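Local coordinates for protein rhamnosidase B (Bacillus sp., PDB 2OKX) that hydrolyses terminal non-reducing alpha-L-rhamnose residues of alpha-L-rhamnosides, as a family 78 glycoside hydrolase thought to act with inversion of configuration, at residues M144-G149 / S308-S313; N227-E232 / V240-Y245; H236-S241 / Q345-D350; W622-P627 / A677-L682. One frame throughout, in Å; residues are numbered along the deposited sequence.

Contact 1: M144-G149 / S308-S313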
loop_
_atom_site.group_PDB
_atom_site.type_symbol
_atom_site.label_atom_id
_atom_site.label_comp_id
_atom_site.label_asym_id
_atom_site.label_seq_id
_atom_site.Cartn_x
_atom_site.Cartn_y
_atom_site.Cartn_z
ATOM N N MET A 144 -1.150 7.365 10.112
ATOM C CA MET A 144 -0.149 6.444 9.585
ATOM C C MET A 144 0.528 6.934 8.310
ATOM O O MET A 144 1.756 6.961 8.221
ATOM C CB MET A 144 -0.792 5.084 9.339
ATOM C CG MET A 144 0.187 3.952 9.081
ATOM S SD MET A 144 -0.696 2.391 9.201
ATOM C CE MET A 144 0.420 1.273 8.288
ATOM N N ALA A 145 -0.277 7.317 7.328
ATOM C CA ALA A 145 0.238 7.795 6.052
ATOM C C ALA A 145 -0.900 8.447 5.288
ATOM O O ALA A 145 -2.073 8.247 5.621
ATOM C CB ALA A 145 0.804 6.622 5.244
ATOM N N CYS A 146 -0.569 9.215 4.257
ATOM C CA CYS A 146 -1.615 9.864 3.477
ATOM C C CYS A 146 -2.545 8.818 2.873
ATOM O O CYS A 146 -3.718 9.094 2.623
ATOM C CB CYS A 146 -1.009 10.737 2.368
ATOM S SG CYS A 146 -0.079 9.854 1.077
ATOM N N GLN A 147 -2.027 7.608 2.669
ATOM C CA GLN A 147 -2.812 6.533 2.068
ATOM C C GLN A 147 -3.593 5.673 3.052
ATOM O O GLN A 147 -4.590 5.053 2.679
ATOM C CB GLN A 147 -1.906 5.582 1.258
ATOM C CG GLN A 147 -0.972 6.245 0.245
ATOM C CD GLN A 147 0.383 6.580 0.833
ATOM O OE1 GLN A 147 0.576 6.519 2.047
ATOM N NE2 GLN A 147 1.332 6.946 -0.028
ATOM N N GLN A 148 -3.160 5.646 4.308
ATOM C CA GLN A 148 -3.790 4.759 5.276
ATOM C C GLN A 148 -4.506 5.350 6.489
ATOM O O GLN A 148 -4.901 6.512 6.492
ATOM C CB GLN A 148 -2.733 3.751 5.733
ATOM C CG GLN A 148 -1.812 3.303 4.592
ATOM C CD GLN A 148 -1.195 1.942 4.841
ATOM O OE1 GLN A 148 0.012 1.740 4.660
ATOM N NE2 GLN A 148 -2.023 0.997 5.254
ATOM N N GLY A 149 -4.674 4.517 7.515
ATOM C CA GLY A 149 -5.354 4.939 8.728
ATOM C C GLY A 149 -4.460 5.567 9.780
ATOM O O GLY A 149 -3.799 6.570 9.522
ATOM N N SER A 308 2.967 21.422 -0.024
ATOM C CA SER A 308 1.906 20.535 -0.463
ATOM C C SER A 308 1.941 19.404 0.559
ATOM O O SER A 308 3.017 18.974 0.964
ATOM C CB SER A 308 2.210 19.978 -1.856
ATOM O OG SER A 308 1.186 19.089 -2.268
ATOM N N ASP A 309 0.778 18.931 0.983
ATOM C CA ASP A 309 0.712 17.859 1.970
ATOM C C ASP A 309 -0.390 16.887 1.566
ATOM O O ASP A 309 -1.572 17.227 1.610
ATOM C CB ASP A 309 0.405 18.447 3.356
ATOM C CG ASP A 309 0.687 17.469 4.491
ATOM O OD1 ASP A 309 0.712 16.247 4.246
ATOM O OD2 ASP A 309 0.871 17.926 5.639
ATOM N N HIS A 310 -0.011 15.677 1.171
ATOM C CA HIS A 310 -1.006 14.690 0.765
ATOM C C HIS A 310 -1.650 14.069 2.002
ATOM O O HIS A 310 -2.766 13.550 1.949
ATOM C CB HIS A 310 -0.355 13.589 -0.077
ATOM C CG HIS A 310 -1.259 13.014 -1.122
ATOM N ND1 HIS A 310 -2.630 12.959 -0.976
ATOM C CD2 HIS A 310 -0.989 12.466 -2.330
ATOM C CE1 HIS A 310 -3.164 12.404 -2.049
ATOM N NE2 HIS A 310 -2.190 12.095 -2.887
ATOM N N GLY A 311 -0.937 14.131 3.119
ATOM C CA GLY A 311 -1.452 13.559 4.347
ATOM C C GLY A 311 -0.369 12.770 5.057
ATOM O O GLY A 311 0.687 12.487 4.482
ATOM N N GLY A 312 -0.627 12.404 6.307
ATOM C CA GLY A 312 0.371 11.674 7.068
ATOM C C GLY A 312 0.944 12.598 8.124
ATOM O O GLY A 312 0.706 13.804 8.090
ATOM N N SER A 313 1.715 12.046 9.052
ATOM C CA SER A 313 2.287 12.842 10.128
ATOM C C SER A 313 3.548 13.621 9.772
ATOM O O SER A 313 4.387 13.157 9.000
ATOM C CB SER A 313 2.594 11.941 11.330
ATOM O OG SER A 313 1.420 11.314 11.809
HETATM O O HOH W 1 2.800 9.383 8.756
HETATM O O HOH W 2 2.372 9.787 4.012
HETATM O O HOH W 3 -4.792 11.564 2.101
#
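Cys146 points its side chain at the turn formed by His310 and Gly311, and it gives most of what the 144-149 side contributes. Its CB faces two consecutive carbonyl oxygens, 3.2 Å from Gly311 O and 3.3 Å from His310 O, and also meets CB of His310. The chi1 of 65° places SG between its own backbone N and carbonyl carbon, a rotation that carries the sulfur from CB over to the imidazole. There it stands 4.5 Å from the centroid of the His310 ring and 30° off the ring normal, an oblique sulfur-aromatic approach that is neither a face nor an edge contact.

The polar backbone atoms are joined through water. One water accepts from Cys146 N and donates to Gly311 O; a second donates both to Cys146 O, at 2.7 Å, and to His310 O; a third links Met144 O with Ser313 N. The close approach is consistent with the two glycines, whose backbone angles already disfavour a side chain: CA of Cys146 lies 3.8 Å from CA of Gly311, where a CB would press on the cysteine backbone, and Gly312 likewise faces Ala145 with its CA. An Asx turn shapes this bend, with Asp309 OD1 accepting from Gly311 N at 2.9 Å, and Arg267 forms a salt bridge to the same carboxylate.

The turn follows strand 297-309 in the D2 region, whereas 144-149 belongs to the loop between strands 130-133 and 153-155. Rings of Phe102 and, edge-to-face, Trp622 also meet His310, which therefore stands where three regions of the chain converge.

Contact 2: N227-E232 / V240-Y245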
loop_
_atom_site.group_PDB
_atom_site.type_symbol
_atom_site.label_atom_id
_atom_site.label_comp_id
_atom_site.label_asym_id
_atom_site.label_seq_id
_atom_site.Cartn_x
_atom_site.Cartn_y
_atom_site.Cartn_z
ATOM N N ASN A 227 -4.647 18.327 8.292
ATOM C CA ASN A 227 -5.964 18.546 8.872
ATOM C C ASN A 227 -6.009 19.787 9.774
ATOM O O ASN A 227 -7.076 20.360 9.996
ATOM C CB ASN A 227 -6.423 17.302 9.653
ATOM C CG ASN A 227 -6.690 16.096 8.749
ATOM O OD1 ASN A 227 -6.743 16.213 7.520
ATOM N ND2 ASN A 227 -6.874 14.932 9.363
ATOM N N GLN A 228 -4.854 20.208 10.283
ATOM C CA GLN A 228 -4.790 21.388 11.143
ATOM C C GLN A 228 -4.877 22.684 10.330
ATOM O O GLN A 228 -5.580 23.620 10.722
ATOM C CB GLN A 228 -3.494 21.378 11.965
ATOM C CG GLN A 228 -3.099 22.733 12.573
ATOM C CD GLN A 228 -4.054 23.223 13.657
ATOM O OE1 GLN A 228 -3.949 24.363 14.124
ATOM N NE2 GLN A 228 -4.981 22.365 14.066
ATOM N N MET A 229 -4.170 22.729 9.202
ATOM C CA MET A 229 -4.155 23.909 8.342
ATOM C C MET A 229 -5.340 23.999 7.378
ATOM O O MET A 229 -5.727 25.094 6.971
ATOM C CB MET A 229 -2.845 23.963 7.549
ATOM C CG MET A 229 -1.595 24.030 8.410
ATOM S SD MET A 229 -1.581 25.439 9.549
ATOM C CE MET A 229 -1.032 26.758 8.469
ATOM N N VAL A 230 -5.904 22.854 7.006
ATOM C CA VAL A 230 -7.054 22.817 6.104
ATOM C C VAL A 230 -8.039 21.799 6.669
ATOM O O VAL A 230 -8.115 20.666 6.200
ATOM C CB VAL A 230 -6.648 22.388 4.675
ATOM C CG1 VAL A 230 -7.851 22.471 3.745
ATOM C CG2 VAL A 230 -5.524 23.268 4.164
ATOM N N PRO A 231 -8.806 22.199 7.693
ATOM C CA PRO A 231 -9.800 21.356 8.367
ATOM C C PRO A 231 -10.725 20.528 7.478
ATOM O O PRO A 231 -11.063 19.394 7.815
ATOM C CB PRO A 231 -10.565 22.360 9.223
ATOM C CG PRO A 231 -9.497 23.322 9.609
ATOM C CD PRO A 231 -8.790 23.547 8.289
ATOM N N GLU A 232 -11.135 21.085 6.346
ATOM C CA GLU A 232 -12.034 20.364 5.458
ATOM C C GLU A 232 -11.347 19.212 4.715
ATOM O O GLU A 232 -12.016 18.364 4.140
ATOM C CB GLU A 232 -12.667 21.341 4.459
ATOM C CG GLU A 232 -13.909 20.809 3.759
ATOM C CD GLU A 232 -13.592 19.918 2.571
ATOM O OE1 GLU A 232 -14.498 19.177 2.126
ATOM O OE2 GLU A 232 -12.442 19.967 2.075
ATOM N N VAL A 240 -3.413 18.768 -0.763
ATOM C CA VAL A 240 -3.796 20.152 -0.508
ATOM C C VAL A 240 -2.499 20.885 -0.230
ATOM O O VAL A 240 -1.493 20.268 0.118
ATOM C CB VAL A 240 -4.725 20.320 0.729
ATOM C CG1 VAL A 240 -5.986 19.503 0.554
ATOM C CG2 VAL A 240 -3.992 19.930 2.002
ATOM N N SER A 241 -2.507 22.196 -0.414
ATOM C CA SER A 241 -1.324 22.989 -0.127
ATOM C C SER A 241 -1.752 24.066 0.853
ATOM O O SER A 241 -2.887 24.544 0.802
ATOM C CB SER A 241 -0.770 23.627 -1.400
ATOM O OG SER A 241 -0.252 22.643 -2.279
ATOM N N TYR A 242 -0.865 24.414 1.771
ATOM C CA TYR A 242 -1.165 25.452 2.741
ATOM C C TYR A 242 0.050 26.324 2.955
ATOM O O TYR A 242 1.185 25.903 2.735
ATOM C CB TYR A 242 -1.635 24.860 4.082
ATOM C CG TYR A 242 -0.828 23.686 4.592
ATOM C CD1 TYR A 242 -1.317 22.381 4.485
ATOM C CD2 TYR A 242 0.426 23.875 5.177
ATOM C CE1 TYR A 242 -0.574 21.290 4.947
ATOM C CE2 TYR A 242 1.174 22.793 5.639
ATOM C CZ TYR A 242 0.666 21.503 5.518
ATOM O OH TYR A 242 1.410 20.430 5.963
ATOM N N CYS A 243 -0.207 27.555 3.378
ATOM C CA CYS A 243 0.841 28.527 3.627
ATOM C C CYS A 243 0.750 28.949 5.088
ATOM O O CYS A 243 -0.309 29.359 5.553
ATOM C CB CYS A 243 0.635 29.741 2.720
ATOM S SG CYS A 243 1.844 31.053 2.944
ATOM N N GLY A 244 1.856 28.842 5.812
ATOM C CA GLY A 244 1.843 29.219 7.211
ATOM C C GLY A 244 3.036 28.691 7.978
ATOM O O GLY A 244 3.991 28.176 7.389
ATOM N N TYR A 245 2.981 28.817 9.301
ATOM C CA TYR A 245 4.072 28.359 10.155
ATOM C C TYR A 245 3.572 27.587 11.363
ATOM O O TYR A 245 2.382 27.575 11.672
ATOM C CB TYR A 245 4.874 29.537 10.721
ATOM C CG TYR A 245 5.381 30.552 9.733
ATOM C CD1 TYR A 245 4.542 31.542 9.224
ATOM C CD2 TYR A 245 6.714 30.543 9.330
ATOM C CE1 TYR A 245 5.025 32.504 8.336
ATOM C CE2 TYR A 245 7.205 31.494 8.446
ATOM C CZ TYR A 245 6.357 32.469 7.954
ATOM O OH TYR A 245 6.850 33.400 7.071
#
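Met229 crosses the aromatic ring of Tyr242 at about a right angle, and its chain can be traced from the ring to the strand backbone. CB comes first, over one face of the ring and 3.6 Å from Tyr242 CG. CG continues across the same surface: it lies 4.0 Å from the ring centroid and only 17° off the normal, which meets the geometry of a CH-pi contact. The chain then bends twice, at chi2 (-57°) and again at chi3, so that beyond SD the methyl turns off the ring to the backbone further along the strand. CE ends 4.0 Å from Cys243 O and equally close to Gly244 CA. A CB on Gly244 would collide with the methyl, and the backbone angles there would also crowd one against the preceding carbonyl.

Val230, the first residue to leave helical backbone angles, extends the apolar surface. Its CG2 approaches Tyr242 CB at 4.2 Å and Val240 CG2 at 4.3 Å. The phenol oxygen of Tyr242 is hydrogen-bonded to Asp309 OD2, which fixes the far end of the ring. A serine in place of Tyr242 would probably strip the methionine CB and CG of the face they lie on and cost Asp309 its phenol partner.

The arrangement is a short helix, 225-229, packed on one side of strand 240-252 in the D2 region and joined to it by a short link that includes a 3-10 turn from Pro231 on. On the strand's other side, Cys243 reaches helix 362-370 at Tyr364. Laterally, backbone bonds from Val240, Tyr242 and Gly244 tie the strand to its antiparallel neighbour 297-309.

Contact 3: H236-S241 / Q345-D350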
loop_
_atom_site.group_PDB
_atom_site.type_symbol
_atom_site.label_atom_id
_atom_site.label_comp_id
_atom_site.label_asym_id
_atom_site.label_seq_id
_atom_site.Cartn_x
_atom_site.Cartn_y
_atom_site.Cartn_z
ATOM N N HIS A 236 -11.571 14.264 2.170
ATOM C CA HIS A 236 -11.068 13.727 0.909
ATOM C C HIS A 236 -9.600 13.356 1.056
ATOM O O HIS A 236 -8.983 13.651 2.076
ATOM C CB HIS A 236 -11.225 14.746 -0.225
ATOM C CG HIS A 236 -10.350 15.950 -0.074
ATOM N ND1 HIS A 236 -10.800 17.136 0.465
ATOM C CD2 HIS A 236 -9.040 16.137 -0.358
ATOM C CE1 HIS A 236 -9.804 18.003 0.506
ATOM N NE2 HIS A 236 -8.725 17.422 0.013
ATOM N N ALA A 237 -9.043 12.715 0.033
ATOM C CA ALA A 237 -7.647 12.306 0.072
ATOM C C ALA A 237 -6.850 12.917 -1.070
ATOM O O ALA A 237 -5.881 12.324 -1.547
ATOM C CB ALA A 237 -7.543 10.784 0.030
ATOM N N ASN A 238 -7.273 14.093 -1.525
ATOM C CA ASN A 238 -6.561 14.785 -2.587
ATOM C C ASN A 238 -5.481 15.623 -1.928
ATOM O O ASN A 238 -5.604 16.003 -0.765
ATOM C CB ASN A 238 -7.488 15.723 -3.364
ATOM C CG ASN A 238 -8.592 14.991 -4.085
ATOM O OD1 ASN A 238 -8.343 14.024 -4.809
ATOM N ND2 ASN A 238 -9.823 15.458 -3.908
ATOM N N PRO A 239 -4.396 15.901 -2.653
ATOM C CA PRO A 239 -3.333 16.715 -2.070
ATOM C C PRO A 239 -3.849 18.134 -1.843
ATOM O O PRO A 239 -4.654 18.635 -2.626
ATOM C CB PRO A 239 -2.252 16.699 -3.149
ATOM C CG PRO A 239 -2.476 15.401 -3.851
ATOM C CD PRO A 239 -3.977 15.322 -3.941
ATOM N N VAL A 240 -3.413 18.768 -0.763
ATOM C CA VAL A 240 -3.796 20.152 -0.508
ATOM C C VAL A 240 -2.499 20.885 -0.230
ATOM O O VAL A 240 -1.493 20.268 0.118
ATOM C CB VAL A 240 -4.725 20.320 0.729
ATOM C CG1 VAL A 240 -5.986 19.503 0.554
ATOM C CG2 VAL A 240 -3.992 19.930 2.002
ATOM N N SER A 241 -2.507 22.196 -0.414
ATOM C CA SER A 241 -1.324 22.989 -0.127
ATOM C C SER A 241 -1.752 24.066 0.853
ATOM O O SER A 241 -2.887 24.544 0.802
ATOM C CB SER A 241 -0.770 23.627 -1.400
ATOM O OG SER A 241 -0.252 22.643 -2.279
ATOM N N GLN A 345 -4.348 28.596 0.487
ATOM C CA GLN A 345 -4.406 27.146 0.361
ATOM C C GLN A 345 -4.998 26.738 -0.974
ATOM O O GLN A 345 -5.421 27.581 -1.765
ATOM C CB GLN A 345 -5.269 26.568 1.478
ATOM C CG GLN A 345 -6.621 27.247 1.576
ATOM C CD GLN A 345 -7.502 26.653 2.645
ATOM O OE1 GLN A 345 -8.164 25.640 2.429
ATOM N NE2 GLN A 345 -7.510 27.277 3.814
ATOM N N SER A 346 -5.033 25.434 -1.217
ATOM C CA SER A 346 -5.592 24.911 -2.451
ATOM C C SER A 346 -5.671 23.392 -2.398
ATOM O O SER A 346 -4.973 22.749 -1.612
ATOM C CB SER A 346 -4.749 25.351 -3.652
ATOM O OG SER A 346 -3.432 24.840 -3.583
ATOM N N GLU A 347 -6.549 22.835 -3.225
ATOM C CA GLU A 347 -6.739 21.395 -3.315
ATOM C C GLU A 347 -6.388 21.016 -4.741
ATOM O O GLU A 347 -6.852 21.652 -5.687
ATOM C CB GLU A 347 -8.193 21.029 -3.016
ATOM C CG GLU A 347 -8.526 19.565 -3.252
ATOM C CD GLU A 347 -9.961 19.235 -2.897
ATOM O OE1 GLU A 347 -10.755 20.183 -2.734
ATOM O OE2 GLU A 347 -10.299 18.034 -2.791
ATOM N N TYR A 348 -5.574 19.979 -4.894
ATOM C CA TYR A 348 -5.142 19.557 -6.215
ATOM C C TYR A 348 -5.819 18.308 -6.765
ATOM O O TYR A 348 -5.727 17.230 -6.184
ATOM C CB TYR A 348 -3.625 19.350 -6.209
ATOM C CG TYR A 348 -3.045 18.963 -7.549
ATOM C CD1 TYR A 348 -3.190 19.795 -8.662
ATOM C CD2 TYR A 348 -2.332 17.773 -7.705
ATOM C CE1 TYR A 348 -2.639 19.452 -9.894
ATOM C CE2 TYR A 348 -1.776 17.421 -8.933
ATOM C CZ TYR A 348 -1.933 18.266 -10.021
ATOM O OH TYR A 348 -1.383 17.927 -11.234
ATOM N N ILE A 349 -6.510 18.476 -7.888
ATOM C CA ILE A 349 -7.179 17.376 -8.579
ATOM C C ILE A 349 -6.402 17.321 -9.892
ATOM O O ILE A 349 -6.613 18.156 -10.777
ATOM C CB ILE A 349 -8.657 17.700 -8.876
ATOM C CG1 ILE A 349 -9.377 18.117 -7.590
ATOM C CG2 ILE A 349 -9.339 16.491 -9.501
ATOM C CD1 ILE A 349 -9.382 17.062 -6.508
ATOM N N ASP A 350 -5.504 16.343 -10.012
ATOM C CA ASP A 350 -4.647 16.228 -11.187
ATOM C C ASP A 350 -5.284 16.092 -12.564
ATOM O O ASP A 350 -4.582 16.188 -13.568
ATOM C CB ASP A 350 -3.613 15.108 -10.978
ATOM C CG ASP A 350 -4.243 13.738 -10.774
ATOM O OD1 ASP A 350 -3.615 12.915 -10.076
ATOM O OD2 ASP A 350 -5.342 13.476 -11.310
#
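Glu347 OE2 accepts a hydrogen bond from the Asn238 amide, while the His236 ring lies flat against the same carboxylate. The Asn238 ND2 to Glu347 OE2 bond is 2.8 Å long with an N-H...O angle of 159°; the oxygen lies close to the plane of the Asn238 amide, while the donor meets it on the anti side, somewhat out of the carboxylate plane. The other amide atom, Asn238 OD1, accepts from Ser623 N, so both ends of this amide are engaged. His236 makes no hydrogen bond to the glutamate: OE2 stands 3.1 Å above the centre of the ring, whose plane is only 20° from that of the carboxylate. The extended chain of Glu347, with chi1 at 173° and straight beyond CG, carries the group to this position.

Beside the side chains runs an antiparallel pairing of strand 240-252 with 345-347, two strands of the D2 sheet brought together from segments over a hundred residues apart. Ser241 and Ser346 form a hydrogen-bonded pair: Ser241 N donates to Ser346 O at 2.8 Å and Ser346 N to Ser241 O at 3.1 Å. Val240 and Glu347 follow as a non-hydrogen-bonded pair, with their side chains on the face opposite to the two serines. Beyond it Tyr348 N gives Pro239 O a nearly linear bond of 2.8 Å.

The carbonyls of His236 and Asn238 are both satisfied by NH1 of Arg226, and Gln345 O accepts from Arg355. Ile349 CD1 packs tightly over one face of the Asn238 amide, 3.1 Å from ND2.

Contact 4: W622-P627 / A677-L682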
loop_
_atom_site.group_PDB
_atom_site.type_symbol
_atom_site.label_atom_id
_atom_site.label_comp_id
_atom_site.label_asym_id
_atom_site.label_seq_id
_atom_site.Cartn_x
_atom_site.Cartn_y
_atom_site.Cartn_z
ATOM N N TRP A 622 -8.905 9.875 -3.247
ATOM C CA TRP A 622 -7.963 10.689 -4.011
ATOM C C TRP A 622 -8.406 10.613 -5.465
ATOM O O TRP A 622 -8.204 9.597 -6.130
ATOM C CB TRP A 622 -6.517 10.178 -3.891
ATOM C CG TRP A 622 -5.530 10.964 -4.750
ATOM C CD1 TRP A 622 -5.711 12.224 -5.266
ATOM C CD2 TRP A 622 -4.206 10.561 -5.148
ATOM N NE1 TRP A 622 -4.589 12.626 -5.953
ATOM C CE2 TRP A 622 -3.651 11.627 -5.897
ATOM C CE3 TRP A 622 -3.437 9.407 -4.943
ATOM C CZ2 TRP A 622 -2.359 11.572 -6.443
ATOM C CZ3 TRP A 622 -2.149 9.351 -5.483
ATOM C CH2 TRP A 622 -1.626 10.428 -6.225
ATOM N N SER A 623 -9.033 11.683 -5.942
ATOM C CA SER A 623 -9.504 11.739 -7.318
ATOM C C SER A 623 -8.288 12.005 -8.187
ATOM O O SER A 623 -7.906 13.156 -8.413
ATOM C CB SER A 623 -10.537 12.859 -7.478
ATOM O OG SER A 623 -11.111 12.843 -8.774
ATOM N N SER A 624 -7.678 10.924 -8.660
ATOM C CA SER A 624 -6.480 11.004 -9.481
ATOM C C SER A 624 -6.610 10.083 -10.684
ATOM O O SER A 624 -7.166 8.988 -10.582
ATOM C CB SER A 624 -5.260 10.599 -8.651
ATOM O OG SER A 624 -4.090 10.551 -9.444
ATOM N N VAL A 625 -6.094 10.535 -11.821
ATOM C CA VAL A 625 -6.156 9.758 -13.048
ATOM C C VAL A 625 -4.811 9.639 -13.745
ATOM O O VAL A 625 -4.062 10.612 -13.850
ATOM C CB VAL A 625 -7.146 10.382 -14.076
ATOM C CG1 VAL A 625 -7.013 9.672 -15.425
ATOM C CG2 VAL A 625 -8.570 10.275 -13.570
ATOM N N ILE A 626 -4.513 8.430 -14.206
ATOM C CA ILE A 626 -3.304 8.160 -14.967
ATOM C C ILE A 626 -3.822 7.387 -16.177
ATOM O O ILE A 626 -4.251 6.237 -16.054
ATOM C CB ILE A 626 -2.297 7.290 -14.195
ATOM C CG1 ILE A 626 -1.799 8.039 -12.954
ATOM C CG2 ILE A 626 -1.117 6.948 -15.101
ATOM C CD1 ILE A 626 -0.777 7.263 -12.134
ATOM N N PRO A 627 -3.823 8.022 -17.360
ATOM C CA PRO A 627 -4.307 7.365 -18.580
ATOM C C PRO A 627 -3.832 5.919 -18.747
ATOM O O PRO A 627 -4.642 5.015 -18.926
ATOM C CB PRO A 627 -3.798 8.283 -19.686
ATOM C CG PRO A 627 -3.891 9.644 -19.036
ATOM C CD PRO A 627 -3.328 9.380 -17.652
ATOM N N ALA A 677 -4.183 17.425 -19.980
ATOM C CA ALA A 677 -3.587 18.167 -18.880
ATOM C C ALA A 677 -3.807 17.289 -17.656
ATOM O O ALA A 677 -4.879 17.316 -17.056
ATOM C CB ALA A 677 -4.287 19.510 -18.699
ATOM N N GLY A 678 -2.799 16.497 -17.304
ATOM C CA GLY A 678 -2.930 15.616 -16.157
ATOM C C GLY A 678 -1.665 14.837 -15.862
ATOM O O GLY A 678 -0.597 15.155 -16.378
ATOM N N TRP A 679 -1.784 13.810 -15.027
ATOM C CA TRP A 679 -0.640 12.987 -14.652
ATOM C C TRP A 679 -0.413 11.961 -15.760
ATOM O O TRP A 679 -1.002 10.883 -15.752
ATOM C CB TRP A 679 -0.935 12.298 -13.316
ATOM C CG TRP A 679 0.262 11.746 -12.604
ATOM C CD1 TRP A 679 1.578 11.920 -12.936
ATOM C CD2 TRP A 679 0.250 10.941 -11.420
ATOM N NE1 TRP A 679 2.384 11.271 -12.031
ATOM C CE2 TRP A 679 1.594 10.661 -11.090
ATOM C CE3 TRP A 679 -0.769 10.429 -10.604
ATOM C CZ2 TRP A 679 1.947 9.887 -9.978
ATOM C CZ3 TRP A 679 -0.416 9.657 -9.496
ATOM C CH2 TRP A 679 0.930 9.396 -9.197
ATOM N N ASN A 680 0.444 12.314 -16.715
ATOM C CA ASN A 680 0.751 11.460 -17.866
ATOM C C ASN A 680 1.963 10.585 -17.579
ATOM O O ASN A 680 2.977 10.659 -18.274
ATOM C CB ASN A 680 1.026 12.346 -19.083
ATOM C CG ASN A 680 -0.070 13.369 -19.313
ATOM O OD1 ASN A 680 0.200 14.519 -19.670
ATOM N ND2 ASN A 680 -1.315 12.955 -19.114
ATOM N N LEU A 681 1.832 9.737 -16.565
ATOM C CA LEU A 681 2.915 8.869 -16.127
ATOM C C LEU A 681 3.014 7.493 -16.770
ATOM O O LEU A 681 2.035 6.946 -17.277
ATOM C CB LEU A 681 2.814 8.673 -14.609
ATOM C CG LEU A 681 3.841 7.747 -13.951
ATOM C CD1 LEU A 681 5.177 8.468 -13.881
ATOM C CD2 LEU A 681 3.376 7.343 -12.556
ATOM N N LEU A 682 4.224 6.946 -16.723
ATOM C CA LEU A 682 4.508 5.605 -17.208
ATOM C C LEU A 682 5.567 4.964 -16.310
ATOM O O LEU A 682 5.303 3.952 -15.671
ATOM C CB LEU A 682 5.013 5.601 -18.655
ATOM C CG LEU A 682 5.428 4.190 -19.111
ATOM C CD1 LEU A 682 4.260 3.224 -18.924
ATOM C CD2 LEU A 682 5.878 4.206 -20.562
HETATM O O HOH W 4 -4.479 13.157 -14.253
#
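Ile626 lies over one face of the Trp679 indole. Its CD1 is 3.7 Å from the centroid of the six-membered ring and 20° off the normal, a CH-pi contact, and CG1 adds a 3.5 Å approach to Trp679 CE3. CG of Trp679 is anti to the backbone N (chi1 -163°), which swings the indole over to Ile626. At the indole's edge, near its plane, Ser624 OG comes 3.5 Å from CE3. Trp622 meets the same ring rim to rim: its CH2 is 3.6 Å from Trp679 CZ3, with the planes at 36° and neither ring over the other's face. With an alanine in place of Trp679, Ile626 CD1 would probably lose the face it rests on and a gap would open beside Trp622.

Both segments are loops of the six-hairpin glycosidase domain, the alpha/alpha barrel of family 78; 622-627 leads directly into barrel helix 627-644, with Ile626 at its N-cap position. A glycerol, probably from the crystallisation liquor, lies about 3 Å from the Trp679 side chain and may mark a pocket.

A water bridges the backbones, 2.6 Å from Val625 O and 2.9 Å from Trp679 N, and Pro627 CD packs against Trp679 O. Asn680 is the centre of an inverse gamma turn, whose closing bond, Leu681 N to Trp679 O, is weak. Further out, Ser624 OG is hydrogen-bonded to Asp350 and Asp616. Val625 and Pro627 also touch Tyr664 of helix 647-665.

Contacts 1, 2 and 3 all reach one D2 sheet, contact 1 through the end of strand 297-309: strand 240-252 serves contacts 2 and 3, whose centres are 10 Å apart, and contact 1 is centred about 12 Å from contact 3. Contact 4 belongs to the barrel domain, its centre about 14 Å from contact 3 and 19 Å from contact 1. Trp622 spans the boundary: its ring meets that of His310 edge-to-face, and its CD1 is 3.2 Å from Asn238 OD1. Contacts 2 and 4 do not touch, their nearest atoms being about 8 Å apart. Glycerol, probably from the crystallisation liquor, lies by Cys146 in contact 1 and by Trp679 in contact 4, and may mark pockets near the domain interface.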